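Long-range contacts in glyoxalase-like domain protein (Staphylococcus aureus, PDB 3P8A), which is of unknown function but has a glyoxalase-like domain of the VOC family, members of which are commonly metal-dependent enzymes: residues N115-V120 with Q150-M155; D159-P164 with K197-S202; K244-I249 with G265-F270. All blocks are in the same frame, centred on the assembly; numbering follows the deposited sequence.

Contact 1: residues N115-V120 with Q150-M155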
loop_
_atom_site.group_PDB
_atom_site.type_symbol
_atom_site.label_atom_id
_atom_site.label_comp_id
_atom_site.label_asym_id
_atom_site.label_seq_id
_atom_site.Cartn_x
_atom_site.Cartn_y
_atom_site.Cartn_z
ATOM N N ASN A 115 2.703 2.938 15.295
ATOM C CA ASN A 115 3.241 4.021 16.113
ATOM C C ASN A 115 4.567 3.572 16.752
ATOM O O ASN A 115 5.279 4.391 17.338
ATOM C CB ASN A 115 2.215 4.495 17.138
ATOM C CG ASN A 115 1.175 5.425 16.544
ATOM O OD1 ASN A 115 1.491 6.440 15.895
ATOM N ND2 ASN A 115 -0.092 5.109 16.771
ATOM N N ASP A 116 4.935 2.284 16.560
ATOM C CA ASP A 116 6.157 1.697 17.098
ATOM C C ASP A 116 6.777 0.675 16.143
ATOM O O ASP A 116 6.581 -0.534 16.304
ATOM C CB ASP A 116 5.915 1.118 18.515
ATOM C CG ASP A 116 7.169 0.919 19.366
ATOM O OD1 ASP A 116 8.297 1.157 18.851
ATOM O OD2 ASP A 116 7.027 0.529 20.546
ATOM N N ILE A 117 7.564 1.165 15.173
ATOM C CA ILE A 117 8.202 0.315 14.169
ATOM C C ILE A 117 9.303 -0.614 14.748
ATOM O O ILE A 117 9.542 -1.691 14.191
ATOM C CB ILE A 117 8.648 1.135 12.933
ATOM C CG1 ILE A 117 8.693 0.271 11.654
ATOM C CG2 ILE A 117 9.966 1.877 13.192
ATOM C CD1 ILE A 117 8.452 1.039 10.360
ATOM N N GLU A 118 9.954 -0.190 15.862
ATOM C CA GLU A 118 10.986 -0.978 16.539
ATOM C C GLU A 118 10.397 -2.196 17.237
ATOM O O GLU A 118 11.023 -3.245 17.209
ATOM C CB GLU A 118 11.813 -0.115 17.511
ATOM C CG GLU A 118 13.022 0.530 16.850
ATOM C CD GLU A 118 14.073 -0.447 16.354
ATOM O OE1 GLU A 118 14.608 -1.226 17.179
ATOM O OE2 GLU A 118 14.360 -0.434 15.136
ATOM N N ALA A 119 9.198 -2.049 17.846
ATOM C CA ALA A 119 8.420 -3.117 18.481
ATOM C C ALA A 119 7.956 -4.107 17.411
ATOM O O ALA A 119 7.925 -5.310 17.670
ATOM C CB ALA A 119 7.214 -2.541 19.196
ATOM N N VAL A 120 7.600 -3.602 16.210
ATOM C CA VAL A 120 7.228 -4.453 15.085
ATOM C C VAL A 120 8.449 -5.238 14.660
ATOM O O VAL A 120 8.346 -6.454 14.525
ATOM C CB VAL A 120 6.545 -3.691 13.905
ATOM C CG1 VAL A 120 6.470 -4.555 12.653
ATOM C CG2 VAL A 120 5.152 -3.250 14.301
ATOM N N GLN A 150 9.836 6.260 8.522
ATOM C CA GLN A 150 10.656 5.053 8.493
ATOM C C GLN A 150 9.836 3.925 7.902
ATOM O O GLN A 150 8.643 3.819 8.180
ATOM C CB GLN A 150 11.104 4.618 9.892
ATOM C CG GLN A 150 11.936 5.636 10.652
ATOM C CD GLN A 150 12.039 5.173 12.079
ATOM O OE1 GLN A 150 11.352 5.670 12.980
ATOM N NE2 GLN A 150 12.785 4.105 12.291
ATOM N N LEU A 151 10.485 3.068 7.123
ATOM C CA LEU A 151 9.862 1.884 6.540
ATOM C C LEU A 151 10.561 0.624 7.059
ATOM O O LEU A 151 11.754 0.651 7.347
ATOM C CB LEU A 151 9.923 1.909 5.007
ATOM C CG LEU A 151 9.234 3.088 4.309
ATOM C CD1 LEU A 151 9.368 2.961 2.832
ATOM C CD2 LEU A 151 7.760 3.173 4.662
ATOM N N LEU A 152 9.821 -0.471 7.181
ATOM C CA LEU A 152 10.363 -1.766 7.590
ATOM C C LEU A 152 9.755 -2.776 6.632
ATOM O O LEU A 152 8.553 -2.725 6.350
ATOM C CB LEU A 152 10.002 -2.089 9.042
ATOM C CG LEU A 152 10.500 -3.433 9.616
ATOM C CD1 LEU A 152 11.995 -3.396 9.925
ATOM C CD2 LEU A 152 9.703 -3.796 10.837
ATOM N N TYR A 153 10.601 -3.629 6.069
ATOM C CA TYR A 153 10.172 -4.621 5.105
ATOM C C TYR A 153 10.349 -6.021 5.608
ATOM O O TYR A 153 11.307 -6.300 6.336
ATOM C CB TYR A 153 10.974 -4.481 3.830
ATOM C CG TYR A 153 10.773 -3.152 3.134
ATOM C CD1 TYR A 153 9.698 -2.950 2.276
ATOM C CD2 TYR A 153 11.713 -2.134 3.252
ATOM C CE1 TYR A 153 9.518 -1.742 1.611
ATOM C CE2 TYR A 153 11.566 -0.932 2.556
ATOM C CZ TYR A 153 10.453 -0.737 1.753
ATOM O OH TYR A 153 10.304 0.412 1.037
ATOM N N ILE A 154 9.477 -6.918 5.152
ATOM C CA ILE A 154 9.604 -8.342 5.431
ATOM C C ILE A 154 10.398 -8.957 4.286
ATOM O O ILE A 154 10.093 -8.716 3.123
ATOM C CB ILE A 154 8.218 -9.000 5.602
ATOM C CG1 ILE A 154 7.550 -8.502 6.900
ATOM C CG2 ILE A 154 8.330 -10.548 5.568
ATOM C CD1 ILE A 154 6.081 -8.794 6.980
HETATM N N MSE A 155 11.428 -9.749 4.610
HETATM C CA MSE A 155 12.194 -10.453 3.592
HETATM C C MSE A 155 11.971 -11.978 3.719
HETATM O O MSE A 155 12.686 -12.677 4.449
HETATM C CB MSE A 155 13.669 -10.069 3.641
HETATM C CG MSE A 155 14.338 -10.222 2.312
HETATM SE SE MSE A 155 16.085 -10.943 2.567
HETATM C CE MSE A 155 15.572 -12.839 2.487
#
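Ile-117, in the first turn of helix 117-125, sets its side chain down on strand 147-155 between Gln-150 and Leu-152. From its CB two branches diverge. The short one, CG2, meets the amide end of Gln-150, with NE2 at 3.7 Å from the methyl of Ile-117. The long one turns toward the strand: CG1 lies anti to the backbone N (chi1 -153°) and comes 3.8 Å from Leu-152 CB. At the tip, CD1 of Ile-117 reaches the strand backbone, 3.5 Å from the carbonyl O of Gln-150, while keeping a distance of 3.7 Å to Leu-152 CB. The isoleucine and leucine chains thus run past each other in opposite senses. Leu-152 stretches toward the helix, and its CD2 methyl meets Val-120 CG1, one turn further on, at 3.8 Å. No hydrogen bond joins the two segments; they meet by van der Waals packing, mostly apolar. The helix start is fixed separately: Asp-116 occupies the N-cap and its OD1 receives a weak bond from Ala-119 N, while Ile-117 N donates to Gln-169 OE1 on the adjoining strand 166-170. Helix 117-125 links the parallel strands 106-113 and 130-139, which have strands 166-170 and 147-155 between them, and it lies across this part of the sheet, an order consistent with the beta-alpha-beta-beta-beta module of the VOC fold.

Contact 2: residues D159-P164 with K197-S202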
loop_
_atom_site.group_PDB
_atom_site.type_symbol
_atom_site.label_atom_id
_atom_site.label_comp_id
_atom_site.label_asym_id
_atom_site.label_seq_id
_atom_site.Cartn_x
_atom_site.Cartn_y
_atom_site.Cartn_z
ATOM N N ASP A 159 9.087 -18.653 -1.004
ATOM C CA ASP A 159 8.430 -18.000 -2.126
ATOM C C ASP A 159 7.275 -17.090 -1.694
ATOM O O ASP A 159 6.512 -17.429 -0.778
ATOM C CB ASP A 159 7.885 -19.048 -3.117
ATOM C CG ASP A 159 8.922 -19.885 -3.840
ATOM O OD1 ASP A 159 10.037 -19.371 -4.097
ATOM O OD2 ASP A 159 8.601 -21.029 -4.206
ATOM N N ASP A 160 7.134 -15.955 -2.393
ATOM C CA ASP A 160 6.035 -15.020 -2.203
ATOM C C ASP A 160 5.295 -14.921 -3.507
ATOM O O ASP A 160 5.880 -14.494 -4.500
ATOM C CB ASP A 160 6.527 -13.597 -1.817
ATOM C CG ASP A 160 7.116 -13.450 -0.433
ATOM O OD1 ASP A 160 6.438 -13.841 0.550
ATOM O OD2 ASP A 160 8.231 -12.882 -0.321
ATOM N N GLU A 161 4.011 -15.303 -3.532
ATOM C CA GLU A 161 3.220 -15.061 -4.727
ATOM C C GLU A 161 2.928 -13.552 -4.758
ATOM O O GLU A 161 2.953 -12.919 -5.812
ATOM C CB GLU A 161 1.877 -15.831 -4.691
ATOM C CG GLU A 161 2.014 -17.312 -4.979
ATOM C CD GLU A 161 2.435 -17.689 -6.380
ATOM O OE1 GLU A 161 2.271 -16.855 -7.304
ATOM O OE2 GLU A 161 2.932 -18.827 -6.548
ATOM N N ILE A 162 2.698 -12.992 -3.570
ATOM C CA ILE A 162 2.300 -11.602 -3.343
ATOM C C ILE A 162 3.386 -10.857 -2.631
ATOM O O ILE A 162 3.899 -11.344 -1.623
ATOM C CB ILE A 162 0.969 -11.603 -2.493
ATOM C CG1 ILE A 162 -0.166 -12.310 -3.218
ATOM C CG2 ILE A 162 0.554 -10.207 -2.027
ATOM C CD1 ILE A 162 -0.448 -11.789 -4.679
ATOM N N LYS A 163 3.700 -9.640 -3.105
ATOM C CA LYS A 163 4.734 -8.856 -2.438
ATOM C C LYS A 163 4.228 -8.546 -1.038
ATOM O O LYS A 163 3.095 -8.061 -0.905
ATOM C CB LYS A 163 5.051 -7.551 -3.188
ATOM C CG LYS A 163 6.307 -6.865 -2.664
ATOM C CD LYS A 163 7.539 -7.438 -3.301
ATOM C CE LYS A 163 8.757 -6.628 -2.949
ATOM N NZ LYS A 163 9.925 -7.141 -3.711
ATOM N N PRO A 164 5.010 -8.885 0.020
ATOM C CA PRO A 164 4.525 -8.638 1.377
ATOM C C PRO A 164 4.225 -7.171 1.654
ATOM O O PRO A 164 5.058 -6.308 1.358
ATOM C CB PRO A 164 5.704 -9.108 2.267
ATOM C CG PRO A 164 6.425 -10.114 1.432
ATOM C CD PRO A 164 6.355 -9.508 0.047
ATOM N N LYS A 197 -5.455 -11.131 -5.612
ATOM C CA LYS A 197 -5.602 -12.374 -6.341
ATOM C C LYS A 197 -4.315 -13.142 -6.089
ATOM O O LYS A 197 -3.238 -12.548 -6.179
ATOM C CB LYS A 197 -5.871 -12.114 -7.842
ATOM C CG LYS A 197 -7.373 -12.100 -8.114
ATOM C CD LYS A 197 -7.768 -11.703 -9.499
ATOM C CE LYS A 197 -9.256 -11.951 -9.692
ATOM N NZ LYS A 197 -9.712 -11.662 -11.074
ATOM N N SER A 198 -4.406 -14.424 -5.695
ATOM C CA SER A 198 -3.188 -15.196 -5.443
ATOM C C SER A 198 -3.222 -16.577 -6.087
ATOM O O SER A 198 -4.231 -17.283 -5.968
ATOM C CB SER A 198 -2.939 -15.340 -3.951
ATOM O OG SER A 198 -1.773 -16.122 -3.742
ATOM N N LYS A 199 -2.086 -16.999 -6.670
ATOM C CA LYS A 199 -1.985 -18.352 -7.247
ATOM C C LYS A 199 -1.711 -19.382 -6.164
ATOM O O LYS A 199 -1.698 -20.585 -6.436
ATOM C CB LYS A 199 -0.899 -18.421 -8.340
ATOM C CG LYS A 199 -1.287 -17.720 -9.628
ATOM C CD LYS A 199 -0.167 -17.820 -10.671
ATOM C CE LYS A 199 0.912 -16.790 -10.468
ATOM N NZ LYS A 199 1.929 -16.863 -11.561
ATOM N N ASN A 200 -1.509 -18.916 -4.925
ATOM C CA ASN A 200 -1.303 -19.768 -3.765
ATOM C C ASN A 200 -1.924 -19.107 -2.543
ATOM O O ASN A 200 -1.230 -18.620 -1.664
ATOM C CB ASN A 200 0.205 -20.096 -3.558
ATOM C CG ASN A 200 0.427 -21.285 -2.653
ATOM O OD1 ASN A 200 -0.501 -21.802 -2.034
ATOM N ND2 ASN A 200 1.672 -21.716 -2.518
ATOM N N ARG A 201 -3.251 -19.073 -2.504
ATOM C CA ARG A 201 -4.003 -18.444 -1.424
ATOM C C ARG A 201 -3.639 -18.961 -0.061
ATOM O O ARG A 201 -3.503 -18.170 0.862
ATOM C CB ARG A 201 -5.505 -18.607 -1.672
ATOM C CG ARG A 201 -6.383 -18.088 -0.540
ATOM C CD ARG A 201 -7.813 -17.912 -0.979
ATOM N NE ARG A 201 -8.400 -19.110 -1.594
ATOM C CZ ARG A 201 -9.416 -19.807 -1.076
ATOM N NH1 ARG A 201 -9.898 -19.505 0.124
ATOM N NH2 ARG A 201 -9.935 -20.823 -1.743
ATOM N N SER A 202 -3.490 -20.295 0.070
ATOM C CA SER A 202 -3.152 -20.925 1.349
ATOM C C SER A 202 -1.911 -20.349 1.958
ATOM O O SER A 202 -1.903 -20.012 3.145
ATOM C CB SER A 202 -3.029 -22.437 1.188
ATOM O OG SER A 202 -4.322 -22.985 1.340
HETATM O O HOH W 1 3.731 -15.227 -9.657
#
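Van der Waals packing joins Glu-161 and Ile-162 to the turn that leads out of strand 189-198. The aliphatic part of Glu-161 crosses Asn-200 at about a right angle, its CG 3.6 Å from Asn-200 CB, and its CB rests against Ser-198 OG. Ile-162 sends its CD1 methyl to the backbone, 3.3 Å from the carbonyl O of Lys-197. The Ile-162 side chain also touches Thr-204 and Trp-208, so it sits in the corner between the strand end and the following helix.

Within 197-202, the turn shapes its own backbone: Ser-198 OG accepts from Asn-200 N at 3.0 Å and 156°, an ST turn, and also hydrogen-bonds to Thr-204 OG1. Asn-200 then takes the N-cap position of helix 201-212. Strand 189-198 and this helix open a second beta-alpha-beta-beta-beta run, continued by strands 215-219, 223-227 and 234-239.

Polar and charged links are mostly indirect. A bend at chi2 (-67°) brings the carboxylate of Glu-161 across the Lys-199 chain at about a right angle, with OE1 3.4 Å from Lys-199 CE. The ammonium stays beyond salt-bridge range, and a water spans the gap: it donates to Glu-161 OE1 at 3.2 Å and accepts from Lys-199 NZ at 3.1 Å. Ser-243 OG hydrogen-bonds both Glu-161 OE1 and Lys-199 N, bringing loop and turn to one hydroxyl.

Contact 3: residues K244-I249 with G265-F270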
loop_
_atom_site.group_PDB
_atom_site.type_symbol
_atom_site.label_atom_id
_atom_site.label_comp_id
_atom_site.label_asym_id
_atom_site.label_seq_id
_atom_site.Cartn_x
_atom_site.Cartn_y
_atom_site.Cartn_z
ATOM N N LYS A 244 -1.623 -10.887 -7.740
ATOM C CA LYS A 244 -1.512 -9.421 -7.679
ATOM C C LYS A 244 -2.521 -8.720 -6.778
ATOM O O LYS A 244 -3.611 -9.244 -6.525
ATOM C CB LYS A 244 -1.574 -8.815 -9.122
ATOM C CG LYS A 244 -2.892 -9.032 -9.855
ATOM C CD LYS A 244 -2.854 -8.282 -11.178
ATOM C CE LYS A 244 -4.203 -8.124 -11.805
ATOM N NZ LYS A 244 -4.091 -7.457 -13.132
ATOM N N TYR A 245 -2.180 -7.487 -6.373
ATOM C CA TYR A 245 -3.065 -6.545 -5.690
ATOM C C TYR A 245 -3.985 -6.114 -6.833
ATOM O O TYR A 245 -3.520 -5.547 -7.826
ATOM C CB TYR A 245 -2.248 -5.368 -5.122
ATOM C CG TYR A 245 -1.461 -5.781 -3.900
ATOM C CD1 TYR A 245 -2.058 -5.811 -2.642
ATOM C CD2 TYR A 245 -0.132 -6.190 -4.005
ATOM C CE1 TYR A 245 -1.353 -6.238 -1.519
ATOM C CE2 TYR A 245 0.573 -6.657 -2.893
ATOM C CZ TYR A 245 -0.042 -6.668 -1.651
ATOM O OH TYR A 245 0.637 -7.104 -0.547
ATOM N N HIS A 246 -5.243 -6.534 -6.759
ATOM C CA HIS A 246 -6.212 -6.433 -7.827
ATOM C C HIS A 246 -7.155 -5.244 -7.813
ATOM O O HIS A 246 -7.304 -4.576 -8.827
ATOM C CB HIS A 246 -6.985 -7.759 -7.879
ATOM C CG HIS A 246 -8.077 -7.819 -8.901
ATOM N ND1 HIS A 246 -7.803 -8.123 -10.229
ATOM C CD2 HIS A 246 -9.421 -7.723 -8.737
ATOM C CE1 HIS A 246 -8.983 -8.194 -10.832
ATOM N NE2 HIS A 246 -9.989 -7.939 -9.979
ATOM N N SER A 247 -7.830 -5.015 -6.707
ATOM C CA SER A 247 -8.817 -3.966 -6.626
ATOM C C SER A 247 -9.011 -3.442 -5.222
ATOM O O SER A 247 -8.607 -4.074 -4.247
ATOM C CB SER A 247 -10.156 -4.460 -7.192
ATOM O OG SER A 247 -10.828 -5.343 -6.313
ATOM N N VAL A 248 -9.609 -2.273 -5.133
ATOM C CA VAL A 248 -9.918 -1.614 -3.866
ATOM C C VAL A 248 -11.416 -1.260 -3.908
ATOM O O VAL A 248 -11.931 -0.850 -4.962
ATOM C CB VAL A 248 -8.954 -0.414 -3.558
ATOM C CG1 VAL A 248 -9.188 0.788 -4.483
ATOM C CG2 VAL A 248 -9.026 0.006 -2.088
ATOM N N ILE A 249 -12.130 -1.501 -2.800
ATOM C CA ILE A 249 -13.561 -1.203 -2.688
ATOM C C ILE A 249 -13.675 0.003 -1.798
ATOM O O ILE A 249 -13.192 -0.024 -0.672
ATOM C CB ILE A 249 -14.436 -2.399 -2.206
ATOM C CG1 ILE A 249 -14.210 -3.650 -3.099
ATOM C CG2 ILE A 249 -15.930 -2.002 -2.155
ATOM C CD1 ILE A 249 -14.896 -4.927 -2.584
ATOM N N GLY A 265 -4.025 -0.416 -15.019
ATOM C CA GLY A 265 -3.821 -1.731 -14.415
ATOM C C GLY A 265 -4.447 -1.976 -13.052
ATOM O O GLY A 265 -4.267 -3.058 -12.493
ATOM N N ALA A 266 -5.180 -0.994 -12.509
ATOM C CA ALA A 266 -5.821 -1.095 -11.204
ATOM C C ALA A 266 -7.344 -0.959 -11.300
ATOM O O ALA A 266 -7.865 -0.456 -12.300
ATOM C CB ALA A 266 -5.248 -0.048 -10.256
ATOM N N ILE A 267 -8.065 -1.501 -10.313
ATOM C CA ILE A 267 -9.530 -1.437 -10.308
ATOM C C ILE A 267 -9.972 -0.708 -9.067
ATOM O O ILE A 267 -9.614 -1.112 -7.961
ATOM C CB ILE A 267 -10.228 -2.819 -10.446
ATOM C CG1 ILE A 267 -9.696 -3.590 -11.679
ATOM C CG2 ILE A 267 -11.783 -2.666 -10.492
ATOM C CD1 ILE A 267 -9.922 -5.031 -11.621
ATOM N N TYR A 268 -10.692 0.399 -9.258
ATOM C CA TYR A 268 -11.249 1.162 -8.141
ATOM C C TYR A 268 -12.748 0.891 -8.184
ATOM O O TYR A 268 -13.386 1.256 -9.163
ATOM C CB TYR A 268 -10.940 2.659 -8.283
ATOM C CG TYR A 268 -9.465 2.998 -8.160
ATOM C CD1 TYR A 268 -8.936 3.468 -6.958
ATOM C CD2 TYR A 268 -8.600 2.846 -9.241
ATOM C CE1 TYR A 268 -7.578 3.771 -6.834
ATOM C CE2 TYR A 268 -7.240 3.145 -9.128
ATOM C CZ TYR A 268 -6.736 3.622 -7.925
ATOM O OH TYR A 268 -5.395 3.925 -7.814
ATOM N N ARG A 269 -13.287 0.166 -7.182
ATOM C CA ARG A 269 -14.724 -0.143 -7.099
ATOM C C ARG A 269 -15.376 0.798 -6.103
ATOM O O ARG A 269 -14.857 0.971 -4.998
ATOM C CB ARG A 269 -14.962 -1.609 -6.685
ATOM C CG ARG A 269 -14.553 -2.633 -7.737
ATOM C CD ARG A 269 -14.566 -4.078 -7.240
ATOM N NE ARG A 269 -15.908 -4.540 -6.858
ATOM C CZ ARG A 269 -16.195 -5.754 -6.389
ATOM N NH1 ARG A 269 -15.239 -6.665 -6.246
ATOM N NH2 ARG A 269 -17.441 -6.063 -6.049
ATOM N N PHE A 270 -16.502 1.423 -6.485
ATOM C CA PHE A 270 -17.216 2.358 -5.623
ATOM C C PHE A 270 -18.583 1.828 -5.315
ATOM O O PHE A 270 -19.297 1.370 -6.215
ATOM C CB PHE A 270 -17.296 3.757 -6.242
ATOM C CG PHE A 270 -15.954 4.419 -6.476
ATOM C CD1 PHE A 270 -15.436 5.324 -5.555
ATOM C CD2 PHE A 270 -15.190 4.111 -7.601
ATOM C CE1 PHE A 270 -14.188 5.931 -5.774
ATOM C CE2 PHE A 270 -13.948 4.718 -7.816
ATOM C CZ PHE A 270 -13.472 5.645 -6.917
HETATM O O HOH W 2 -2.571 -5.034 -13.105
HETATM O O HOH W 3 -3.362 -3.951 -10.006
HETATM O O HOH W 4 -6.088 -4.952 -11.265
HETATM O O HOH W 5 -12.904 -7.005 -7.684
#
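The carbonyl O of Gly-265 has three waters around it, each of which leads across to the strand 244-249. One donates to Gly-265 O at 2.7 Å and accepts from Lys-244 NZ at 2.9 Å, so the lysine reaches the carbonyl through water. Of the other two, both close enough to Gly-265 O to bond, one also lies near Tyr-245 O and the other near His-246 O. Beyond this wet end the chains pair directly as parallel strands, their axes 23° apart. Val-248 uses both of its backbone polar atoms: its N donates to Ile-267 O at 3.1 Å, and its O accepts from Arg-269 N at 2.8 Å in a nearly straight bond (167°). The bond from Ile-267 N to His-246 O is weak, just where the strand is irregular: His-246 and Ser-247 together face Ile-195 in a classic beta bulge. With CG anti to the backbone N (chi1 178°), the imidazole turns one face to Ile-267, whose CD1 sits over it, 3.6 Å from the centroid, displaced toward the rim in a CH-pi contact. On this side, too, Ile-249 and Arg-269 extend side by side, with Ile-249 CD1 over the centre of one guanidinium face, and a water joins Ser-247 OG to Arg-269 NH1. On the reverse face Val-248 CG1 approaches Tyr-268 CD1 obliquely at 3.7 Å. Strand 244-252 is flanked by 189-198, and 266-272 by 259-263. Tyr-268 and Val-248 are turned toward the other sheet: Tyr-268 OH hydrogen-bonds His-30 of strand 24-31, while Phe-107 of strand 106-113 touches the tyrosine ring edge-to-face and also packs on Val-248.

From the N terminus the three contacts follow one another in series, none enclosing or crossing another. Contact 1 closes a 29-residue excursion within the first sheet, fixing helix 117-125 over strand 147-155. The chain leaves that strand into the loop where contact 2 begins. Ile-154 packs on Pro-164 here, and contact 2 closes only after 32 more residues, tying this loop to the second sheet at strand 189-198. Contact 3 closes a shorter loop of 15 residues inside the second sheet. It adjoins contact 2 through the neighbouring strands 189-198 and 244-252 and through Tyr-245 OH, which hydrogen-bonds Lys-163 O. Contacts 1 and 3 lie on opposite sides of the chain's centre.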